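Local coordinates for D-glycero-D-manno-heptose 1-phosphate kinase (Bacteroides thetaiotaomicron, PDB 3K85), which probably transfers a phosphate group from ATP to a sugar substrate, as a small-molecule kinase, at residues K7-L12 and N38-C43; R52-A57 and S98-T103; E253-L258 and M304-P309. All coordinates share one frame; numbering follows the deposited sequence.

In the fold
Interactions 1 and 2 belong to one large mixed sheet, in which strand 39-47 of interaction 1 lies beside strand 99-105 of interaction 2. Their centres are about 20 Å apart, and they meet where Cys43 SG packs on Ile101 CG1 at 3.9 Å. Interaction 3 pairs a helix with a separate three-stranded sheet; its centre is about 24 Å from that of interaction 1, which it touches through Leu12 CG and Met304 SE at 4.1 Å. Interactions 2 and 3 lie on opposite sides of the chain's centre, their nearest atoms about 25 Å apart. Arg11, within 7-12 but turned from 38-43, binds Gly112 and Leu113, part of a glycine-rich segment that probably binds nucleotide phosphates, as in other GHMP kinases.

Interaction 1 (K7-L12 and N38-C43); sequences KAPLRL and NLYAYC
Residues Lys7 to Leu10 and Leu39 to Tyr42 are paired on neighbouring antiparallel strands of the large mixed sheet, with Ala8 and Ala41 as the hydrogen-bonded pair between the non-hydrogen-bonded pairs Lys7-Tyr42 and Pro9-Tyr40. Ala8 N binds Ala41 O at 3.0 Å, and Ala41 N returns a bond to Ala8 O at 2.9 Å. Two residues along, Leu10 N reaches Leu39 O at 2.8 Å. On the face carrying Lys7, Pro9, Tyr40 and Tyr42, the lysine folds over the tyrosine ring: a bend at chi3 (-89°) brings CE over the middle of the Tyr40 ring, 3.4 Å from the centroid, as a CH-pi contact. Lys7 NZ follows over the Tyr40 ring, 3.9 Å from its centroid and 14° off the normal, a cation-pi interaction. Pro9 CB adds an apolar contact to Tyr40 CE1 at 3.7 Å, while Ala8 O lies at the ring edge, near its plane. The Tyr42 ring has a face against Tyr40 CB, offset toward the rim. Tyr42 OH is bonded to Asp106 OD2, which also takes the backbone N-H of Tyr40. The chain turns a corner at Asn38, and in the ribosomal protein S5 domain 2-like fold of the GHMP kinase N-terminal domain strand 4-15 therefore exchanges one partner for another: beyond Leu39, Leu10 and Leu12 bond to Ile37 and Ala35 of strand 30-37. The methyl groups of Ala8 and Ala41 face the other way, against Thr118 of helix 115-131. Near the corner, Leu10 crosses Leu39, with CD1 against CB at 3.6 Å.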
loop_
_atom_site.group_PDB
_atom_site.type_symbol
_atom_site.label_atom_id
_atom_site.label_comp_id
_atom_site.label_asym_id
_atom_site.label_seq_id
_atom_site.Cartn_x
_atom_site.Cartn_y
_atom_site.Cartn_z
ATOM N N LYS A 7 17.932 13.398 1.202
ATOM C CA LYS A 7 16.928 14.222 0.547
ATOM C C LYS A 7 15.568 13.683 0.937
ATOM O O LYS A 7 15.416 12.486 1.196
ATOM C CB LYS A 7 17.087 14.224 -0.986
ATOM C CG LYS A 7 16.921 12.889 -1.658
ATOM C CD LYS A 7 17.275 12.949 -3.144
ATOM C CE LYS A 7 16.098 13.323 -4.019
ATOM N NZ LYS A 7 16.426 13.085 -5.460
ATOM N N ALA A 8 14.584 14.574 0.997
ATOM C CA ALA A 8 13.225 14.194 1.362
ATOM C C ALA A 8 12.274 14.914 0.431
ATOM O O ALA A 8 12.519 16.055 0.048
ATOM C CB ALA A 8 12.937 14.579 2.820
ATOM N N PRO A 9 11.169 14.261 0.058
ATOM C CA PRO A 9 10.214 14.899 -0.844
ATOM C C PRO A 9 9.144 15.727 -0.145
ATOM O O PRO A 9 8.859 15.542 1.039
ATOM C CB PRO A 9 9.622 13.710 -1.594
ATOM C CG PRO A 9 9.527 12.679 -0.509
ATOM C CD PRO A 9 10.860 12.828 0.229
ATOM N N LEU A 10 8.563 16.655 -0.896
ATOM C CA LEU A 10 7.496 17.503 -0.392
ATOM C C LEU A 10 6.256 16.704 -0.741
ATOM O O LEU A 10 6.366 15.629 -1.320
ATOM C CB LEU A 10 7.491 18.860 -1.104
ATOM C CG LEU A 10 8.730 19.746 -0.905
ATOM C CD1 LEU A 10 8.677 20.900 -1.889
ATOM C CD2 LEU A 10 8.798 20.273 0.529
ATOM N N ARG A 11 5.081 17.212 -0.409
ATOM C CA ARG A 11 3.880 16.451 -0.684
ATOM C C ARG A 11 2.685 17.291 -1.065
ATOM O O ARG A 11 2.670 18.493 -0.864
ATOM C CB ARG A 11 3.539 15.612 0.547
ATOM C CG ARG A 11 3.292 16.437 1.806
ATOM C CD ARG A 11 1.934 17.121 1.746
ATOM N NE ARG A 11 1.682 18.002 2.880
ATOM C CZ ARG A 11 1.249 19.253 2.755
ATOM N NH1 ARG A 11 1.033 19.754 1.546
ATOM N NH2 ARG A 11 1.019 19.996 3.827
ATOM N N LEU A 12 1.682 16.626 -1.618
ATOM C CA LEU A 12 0.438 17.258 -2.014
ATOM C C LEU A 12 -0.601 16.726 -1.046
ATOM O O LEU A 12 -0.658 15.519 -0.794
ATOM C CB LEU A 12 0.051 16.837 -3.423
ATOM C CG LEU A 12 0.063 17.886 -4.523
ATOM C CD1 LEU A 12 1.227 18.847 -4.342
ATOM C CD2 LEU A 12 0.154 17.162 -5.859
ATOM N N ASN A 38 8.082 14.933 -6.685
ATOM C CA ASN A 38 9.495 15.131 -7.007
ATOM C C ASN A 38 10.153 16.481 -6.707
ATOM O O ASN A 38 11.073 16.894 -7.423
ATOM C CB ASN A 38 9.756 14.762 -8.472
ATOM C CG ASN A 38 8.908 15.559 -9.434
ATOM O OD1 ASN A 38 8.045 16.344 -9.026
ATOM N ND2 ASN A 38 9.133 15.350 -10.724
ATOM N N LEU A 39 9.692 17.162 -5.663
ATOM C CA LEU A 39 10.295 18.426 -5.234
ATOM C C LEU A 39 10.881 18.079 -3.868
ATOM O O LEU A 39 10.154 17.656 -2.970
ATOM C CB LEU A 39 9.237 19.531 -5.130
ATOM C CG LEU A 39 8.992 20.303 -6.435
ATOM C CD1 LEU A 39 8.963 19.351 -7.625
ATOM C CD2 LEU A 39 7.689 21.060 -6.333
ATOM N N TYR A 40 12.186 18.274 -3.707
ATOM C CA TYR A 40 12.864 17.872 -2.486
ATOM C C TYR A 40 13.574 18.898 -1.610
ATOM O O TYR A 40 13.634 20.090 -1.912
ATOM C CB TYR A 40 13.895 16.807 -2.847
ATOM C CG TYR A 40 13.374 15.658 -3.683
ATOM C CD1 TYR A 40 12.963 14.460 -3.078
ATOM C CD2 TYR A 40 13.357 15.733 -5.087
ATOM C CE1 TYR A 40 12.561 13.361 -3.844
ATOM C CE2 TYR A 40 12.951 14.638 -5.864
ATOM C CZ TYR A 40 12.559 13.452 -5.230
ATOM O OH TYR A 40 12.190 12.349 -5.972
ATOM N N ALA A 41 14.126 18.368 -0.517
ATOM C CA ALA A 41 14.927 19.097 0.455
ATOM C C ALA A 41 16.211 18.283 0.415
ATOM O O ALA A 41 16.163 17.052 0.450
ATOM C CB ALA A 41 14.296 19.020 1.852
ATOM N N TYR A 42 17.360 18.933 0.324
ATOM C CA TYR A 42 18.598 18.172 0.264
ATOM C C TYR A 42 19.472 18.617 1.397
ATOM O O TYR A 42 19.332 19.717 1.900
ATOM C CB TYR A 42 19.345 18.409 -1.055
ATOM C CG TYR A 42 18.480 18.304 -2.293
ATOM C CD1 TYR A 42 18.605 17.226 -3.185
ATOM C CD2 TYR A 42 17.553 19.296 -2.590
ATOM C CE1 TYR A 42 17.819 17.159 -4.352
ATOM C CE2 TYR A 42 16.768 19.236 -3.739
ATOM C CZ TYR A 42 16.899 18.174 -4.616
ATOM O OH TYR A 42 16.079 18.138 -5.729
ATOM N N CYS A 43 20.387 17.753 1.793
ATOM C CA CYS A 43 21.288 18.078 2.868
ATOM C C CYS A 43 22.506 17.192 2.752
ATOM O O CYS A 43 22.392 16.011 2.435
ATOM C CB CYS A 43 20.603 17.851 4.224
ATOM S SG CYS A 43 21.734 17.874 5.651
#

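Interaction 2 (R52-A57 and S98-T103); sequences RIEINA and SFKITT
The side chains of Ile53, Ile55 and Ala57 share a face with those of Phe99, Ile101 and Thr103, the closely packed side of two adjacent parallel strands in the large mixed sheet of this GHMP kinase. Ile53 and Phe99 run side by side; CG1 of the isoleucine lies over a face of the ring, and its CD1 meets Phe99 CZ at 3.5 Å. Farther along, Ile55 CG1 touches Ile101 CG2 at 3.9 Å, and Ile81 of helix 79-91 covers Ile55, Ala57, Ile101 and Thr103. The partly exposed face is looser. Glu54 crosses Lys100 there with OE2 and NZ 4.2 Å apart, beyond a salt bridge, and Asn56 ND2 is hydrogen-bonded to Tyr58 OH and lies 4.2 Å from Thr102 CG2. Between the faces, the backbone ladder is straightest at Asn56 N to Ile101 O, with an angle of 171° at the hydrogen. It weakens toward Arg52, where the bond from Phe99 N to Arg52 O, 3.1 Å, is bent and weak. Ser98 makes up for this: OG lies opposite the backbone N across the CA-CB bond (chi1 -175°), beside Arg52 O, to which it donates on a lone pair in the carbonyl plane. Replacing Ser98 with alanine would probably leave Arg52 O with just the weak Phe99 N bond from 98-103 and let the strand end shift. At the other end, Thr103 N reaches Asn56 O at 2.9 Å, tilted 29° from the carbonyl plane.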
loop_
_atom_site.group_PDB
_atom_site.type_symbol
_atom_site.label_atom_id
_atom_site.label_comp_id
_atom_site.label_asym_id
_atom_site.label_seq_id
_atom_site.Cartn_x
_atom_site.Cartn_y
_atom_site.Cartn_z
ATOM N N ARG A 52 35.059 23.116 14.389
ATOM C CA ARG A 52 34.050 24.118 14.061
ATOM C C ARG A 52 32.790 23.446 13.504
ATOM O O ARG A 52 32.771 22.244 13.240
ATOM C CB ARG A 52 34.620 25.103 13.029
ATOM C CG ARG A 52 34.256 26.574 13.247
ATOM C CD ARG A 52 34.708 27.070 14.625
ATOM N NE ARG A 52 35.242 28.435 14.617
ATOM C CZ ARG A 52 34.570 29.521 14.237
ATOM N NH1 ARG A 52 33.313 29.431 13.822
ATOM N NH2 ARG A 52 35.162 30.707 14.272
ATOM N N ILE A 53 31.731 24.228 13.352
ATOM C CA ILE A 53 30.485 23.729 12.799
ATOM C C ILE A 53 30.004 24.793 11.832
ATOM O O ILE A 53 29.502 25.843 12.229
ATOM C CB ILE A 53 29.425 23.483 13.882
ATOM C CG1 ILE A 53 28.053 23.320 13.227
ATOM C CG2 ILE A 53 29.435 24.616 14.888
ATOM C CD1 ILE A 53 26.926 23.118 14.209
ATOM N N GLU A 54 30.174 24.502 10.551
ATOM C CA GLU A 54 29.812 25.422 9.489
ATOM C C GLU A 54 28.445 25.138 8.887
ATOM O O GLU A 54 28.165 24.021 8.455
ATOM C CB GLU A 54 30.886 25.360 8.409
ATOM C CG GLU A 54 32.291 25.474 8.978
ATOM C CD GLU A 54 33.367 25.330 7.921
ATOM O OE1 GLU A 54 33.360 26.127 6.954
ATOM O OE2 GLU A 54 34.222 24.422 8.060
ATOM N N ILE A 55 27.605 26.165 8.852
ATOM C CA ILE A 55 26.258 26.057 8.306
ATOM C C ILE A 55 26.040 26.881 7.026
ATOM O O ILE A 55 26.204 28.101 7.017
ATOM C CB ILE A 55 25.230 26.487 9.364
ATOM C CG1 ILE A 55 25.222 25.461 10.502
ATOM C CG2 ILE A 55 23.858 26.652 8.733
ATOM C CD1 ILE A 55 24.377 25.862 11.692
ATOM N N ASN A 56 25.679 26.201 5.943
ATOM C CA ASN A 56 25.412 26.871 4.679
ATOM C C ASN A 56 24.016 26.437 4.225
ATOM O O ASN A 56 23.869 25.518 3.424
ATOM C CB ASN A 56 26.480 26.494 3.647
ATOM C CG ASN A 56 26.264 27.177 2.313
ATOM O OD1 ASN A 56 25.538 28.166 2.223
ATOM N ND2 ASN A 56 26.897 26.658 1.267
ATOM N N ALA A 57 22.996 27.104 4.763
ATOM C CA ALA A 57 21.607 26.790 4.465
ATOM C C ALA A 57 20.912 27.795 3.551
ATOM O O ALA A 57 20.421 28.827 3.999
ATOM C CB ALA A 57 20.832 26.662 5.766
ATOM N N SER A 98 32.004 18.326 15.129
ATOM C CA SER A 98 32.635 19.282 14.223
ATOM C C SER A 98 32.314 18.844 12.780
ATOM O O SER A 98 32.730 17.774 12.337
ATOM C CB SER A 98 34.151 19.295 14.471
ATOM O OG SER A 98 34.809 20.279 13.694
ATOM N N PHE A 99 31.587 19.672 12.038
ATOM C CA PHE A 99 31.208 19.282 10.685
ATOM C C PHE A 99 30.750 20.444 9.821
ATOM O O PHE A 99 30.503 21.547 10.306
ATOM C CB PHE A 99 30.065 18.274 10.760
ATOM C CG PHE A 99 28.828 18.831 11.411
ATOM C CD1 PHE A 99 27.853 19.462 10.654
ATOM C CD2 PHE A 99 28.674 18.782 12.801
ATOM C CE1 PHE A 99 26.738 20.044 11.266
ATOM C CE2 PHE A 99 27.567 19.359 13.426
ATOM C CZ PHE A 99 26.594 19.993 12.658
ATOM N N LYS A 100 30.614 20.165 8.529
ATOM C CA LYS A 100 30.154 21.152 7.573
ATOM C C LYS A 100 28.805 20.607 7.119
ATOM O O LYS A 100 28.682 19.411 6.852
ATOM C CB LYS A 100 31.136 21.236 6.398
ATOM C CG LYS A 100 30.917 22.429 5.471
ATOM C CD LYS A 100 31.816 22.378 4.216
ATOM C CE LYS A 100 33.316 22.544 4.515
ATOM N NZ LYS A 100 33.945 21.368 5.190
ATOM N N ILE A 101 27.789 21.463 7.060
ATOM C CA ILE A 101 26.468 21.017 6.643
ATOM C C ILE A 101 25.811 21.996 5.675
ATOM O O ILE A 101 25.682 23.185 5.966
ATOM C CB ILE A 101 25.544 20.777 7.875
ATOM C CG1 ILE A 101 24.173 20.287 7.408
ATOM C CG2 ILE A 101 25.426 22.041 8.708
ATOM C CD1 ILE A 101 23.195 20.023 8.532
ATOM N N THR A 102 25.396 21.480 4.517
ATOM C CA THR A 102 24.771 22.303 3.484
ATOM C C THR A 102 23.297 21.997 3.331
ATOM O O THR A 102 22.879 20.853 3.435
ATOM C CB THR A 102 25.471 22.086 2.155
ATOM O OG1 THR A 102 26.851 22.415 2.317
ATOM C CG2 THR A 102 24.853 22.949 1.066
ATOM N N THR A 103 22.502 23.013 3.042
ATOM C CA THR A 103 21.078 22.795 2.954
ATOM C C THR A 103 20.345 23.660 1.942
ATOM O O THR A 103 20.605 24.854 1.845
ATOM C CB THR A 103 20.448 23.039 4.349
ATOM O OG1 THR A 103 20.793 21.965 5.232
ATOM C CG2 THR A 103 18.975 23.120 4.257
#

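Interaction 3 (E253-L258 and M304-P309); sequences EFARIL and MFVVEP
Leu258 CD1 sits against two methyl groups from the strand, Val306 CG2 at 3.4 Å and CE of Met304, present as selenomethionine, at 3.5 Å; both pairs are tighter than usual carbon contact. The leucine crosses each partner at about a right angle. Phe254 meets the same two methyls along its ring: CZ touches Met304 CE at 3.7 Å and CE2 touches Val306 CG2 at 3.7 Å, neither squarely over the face nor at the edge. The other branch of the valine, Val306 CG1, rests on Ala255 CB at 3.8 Å. The valine straddles the helix surface in this way because CG1 stands anti to its N (chi1 169°), which turns CG2 toward Leu258 and Phe254. For Met304 the chain runs extended through CG and SE, then bends at chi3 (89°) to bring CE between Leu258 and Phe254. The contact is wholly apolar and buried. It packs helix 251-264 on the central strand of a three-stranded antiparallel sheet; the helix and the central strand belong to the GHMP kinase C-terminal domain. Strands 199-202 and 291-294 flank that strand: Met304 also lies on Met199 and Leu201, and Leu258 on Ala291 and Lys293. Thr242 of helix 230-246 touches Phe254 from outside the pair. Farther out, Met290 lies against both Ala255 and Val306, and backbone hydrogen bonds tie Met304 to Lys293 and Val306 to Met290 and Ala291.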
loop_
_atom_site.group_PDB
_atom_site.type_symbol
_atom_site.label_atom_id
_atom_site.label_comp_id
_atom_site.label_asym_id
_atom_site.label_seq_id
_atom_site.Cartn_x
_atom_site.Cartn_y
_atom_site.Cartn_z
ATOM N N GLU A 253 -14.306 11.269 -10.177
ATOM C CA GLU A 253 -14.878 11.285 -8.842
ATOM C C GLU A 253 -13.987 12.117 -7.928
ATOM O O GLU A 253 -14.473 12.796 -7.025
ATOM C CB GLU A 253 -15.008 9.866 -8.295
ATOM C CG GLU A 253 -15.572 9.803 -6.879
ATOM C CD GLU A 253 -16.988 10.372 -6.764
ATOM O OE1 GLU A 253 -17.539 10.365 -5.635
ATOM O OE2 GLU A 253 -17.548 10.818 -7.793
ATOM N N PHE A 254 -12.679 12.071 -8.170
ATOM C CA PHE A 254 -11.745 12.839 -7.356
ATOM C C PHE A 254 -12.014 14.324 -7.584
ATOM O O PHE A 254 -11.991 15.131 -6.651
ATOM C CB PHE A 254 -10.294 12.487 -7.722
ATOM C CG PHE A 254 -9.264 13.320 -7.004
ATOM C CD1 PHE A 254 -9.336 13.515 -5.625
ATOM C CD2 PHE A 254 -8.220 13.911 -7.710
ATOM C CE1 PHE A 254 -8.383 14.287 -4.962
ATOM C CE2 PHE A 254 -7.262 14.682 -7.062
ATOM C CZ PHE A 254 -7.340 14.873 -5.687
ATOM N N ALA A 255 -12.277 14.677 -8.833
ATOM C CA ALA A 255 -12.562 16.063 -9.182
ATOM C C ALA A 255 -13.834 16.514 -8.448
ATOM O O ALA A 255 -13.876 17.583 -7.840
ATOM C CB ALA A 255 -12.739 16.191 -10.709
ATOM N N ARG A 256 -14.866 15.685 -8.497
ATOM C CA ARG A 256 -16.112 16.023 -7.832
ATOM C C ARG A 256 -15.868 16.309 -6.347
ATOM O O ARG A 256 -16.271 17.350 -5.831
ATOM C CB ARG A 256 -17.114 14.879 -7.977
ATOM C CG ARG A 256 -18.528 15.256 -7.568
ATOM C CD ARG A 256 -19.449 14.036 -7.508
ATOM N NE ARG A 256 -19.083 13.135 -6.419
ATOM C CZ ARG A 256 -18.990 13.511 -5.145
ATOM N NH1 ARG A 256 -19.238 14.773 -4.802
ATOM N NH2 ARG A 256 -18.649 12.631 -4.212
ATOM N N ILE A 257 -15.195 15.383 -5.665
ATOM C CA ILE A 257 -14.917 15.537 -4.242
ATOM C C ILE A 257 -14.170 16.837 -3.958
ATOM O O ILE A 257 -14.474 17.530 -2.986
ATOM C CB ILE A 257 -14.114 14.334 -3.698
ATOM C CG1 ILE A 257 -14.923 13.053 -3.892
ATOM C CG2 ILE A 257 -13.804 14.524 -2.223
ATOM C CD1 ILE A 257 -14.179 11.808 -3.511
ATOM N N LEU A 258 -13.198 17.171 -4.799
ATOM C CA LEU A 258 -12.454 18.413 -4.627
ATOM C C LEU A 258 -13.380 19.606 -4.865
ATOM O O LEU A 258 -13.289 20.627 -4.180
ATOM C CB LEU A 258 -11.297 18.488 -5.614
ATOM C CG LEU A 258 -9.959 17.874 -5.222
ATOM C CD1 LEU A 258 -8.964 18.117 -6.341
ATOM C CD2 LEU A 258 -9.457 18.501 -3.935
HETATM N N MSE A 304 -4.353 23.705 -6.503
HETATM C CA MSE A 304 -4.227 22.401 -7.132
HETATM C C MSE A 304 -5.446 22.234 -8.026
HETATM O O MSE A 304 -6.578 22.239 -7.549
HETATM C CB MSE A 304 -4.191 21.306 -6.068
HETATM C CG MSE A 304 -3.981 19.905 -6.612
HETATM SE SE MSE A 304 -3.877 18.596 -5.183
HETATM C CE MSE A 304 -5.763 18.186 -5.024
ATOM N N PHE A 305 -5.210 22.105 -9.324
ATOM C CA PHE A 305 -6.298 21.946 -10.281
ATOM C C PHE A 305 -6.348 20.547 -10.886
ATOM O O PHE A 305 -5.318 19.963 -11.214
ATOM C CB PHE A 305 -6.154 22.964 -11.413
ATOM C CG PHE A 305 -6.522 24.365 -11.031
ATOM C CD1 PHE A 305 -7.843 24.692 -10.738
ATOM C CD2 PHE A 305 -5.560 25.368 -11.001
ATOM C CE1 PHE A 305 -8.201 26.007 -10.422
ATOM C CE2 PHE A 305 -5.906 26.686 -10.686
ATOM C CZ PHE A 305 -7.229 27.004 -10.397
ATOM N N VAL A 306 -7.556 20.017 -11.033
ATOM C CA VAL A 306 -7.757 18.703 -11.626
ATOM C C VAL A 306 -8.463 18.906 -12.968
ATOM O O VAL A 306 -9.603 19.357 -13.011
ATOM C CB VAL A 306 -8.624 17.801 -10.713
ATOM C CG1 VAL A 306 -9.060 16.545 -11.462
ATOM C CG2 VAL A 306 -7.833 17.423 -9.465
ATOM N N VAL A 307 -7.783 18.567 -14.059
ATOM C CA VAL A 307 -8.352 18.745 -15.391
ATOM C C VAL A 307 -8.244 17.513 -16.297
ATOM O O VAL A 307 -7.407 16.631 -16.085
ATOM C CB VAL A 307 -7.677 19.949 -16.096
ATOM C CG1 VAL A 307 -6.193 19.678 -16.279
ATOM C CG2 VAL A 307 -8.347 20.228 -17.427
ATOM N N GLU A 308 -9.120 17.455 -17.299
ATOM C CA GLU A 308 -9.124 16.364 -18.268
ATOM C C GLU A 308 -7.776 16.452 -18.964
ATOM O O GLU A 308 -7.367 17.534 -19.393
ATOM C CB GLU A 308 -10.232 16.577 -19.299
ATOM C CG GLU A 308 -11.238 15.453 -19.413
ATOM C CD GLU A 308 -12.392 15.826 -20.324
ATOM O OE1 GLU A 308 -13.075 16.829 -20.026
ATOM O OE2 GLU A 308 -12.619 15.128 -21.338
ATOM N N PRO A 309 -7.065 15.319 -19.084
ATOM C CA PRO A 309 -5.750 15.277 -19.731
ATOM C C PRO A 309 -5.647 16.013 -21.077
ATOM O O PRO A 309 -4.729 16.809 -21.286
ATOM C CB PRO A 309 -5.489 13.780 -19.859
ATOM C CG PRO A 309 -6.131 13.240 -18.621
ATOM C CD PRO A 309 -7.448 13.982 -18.599
#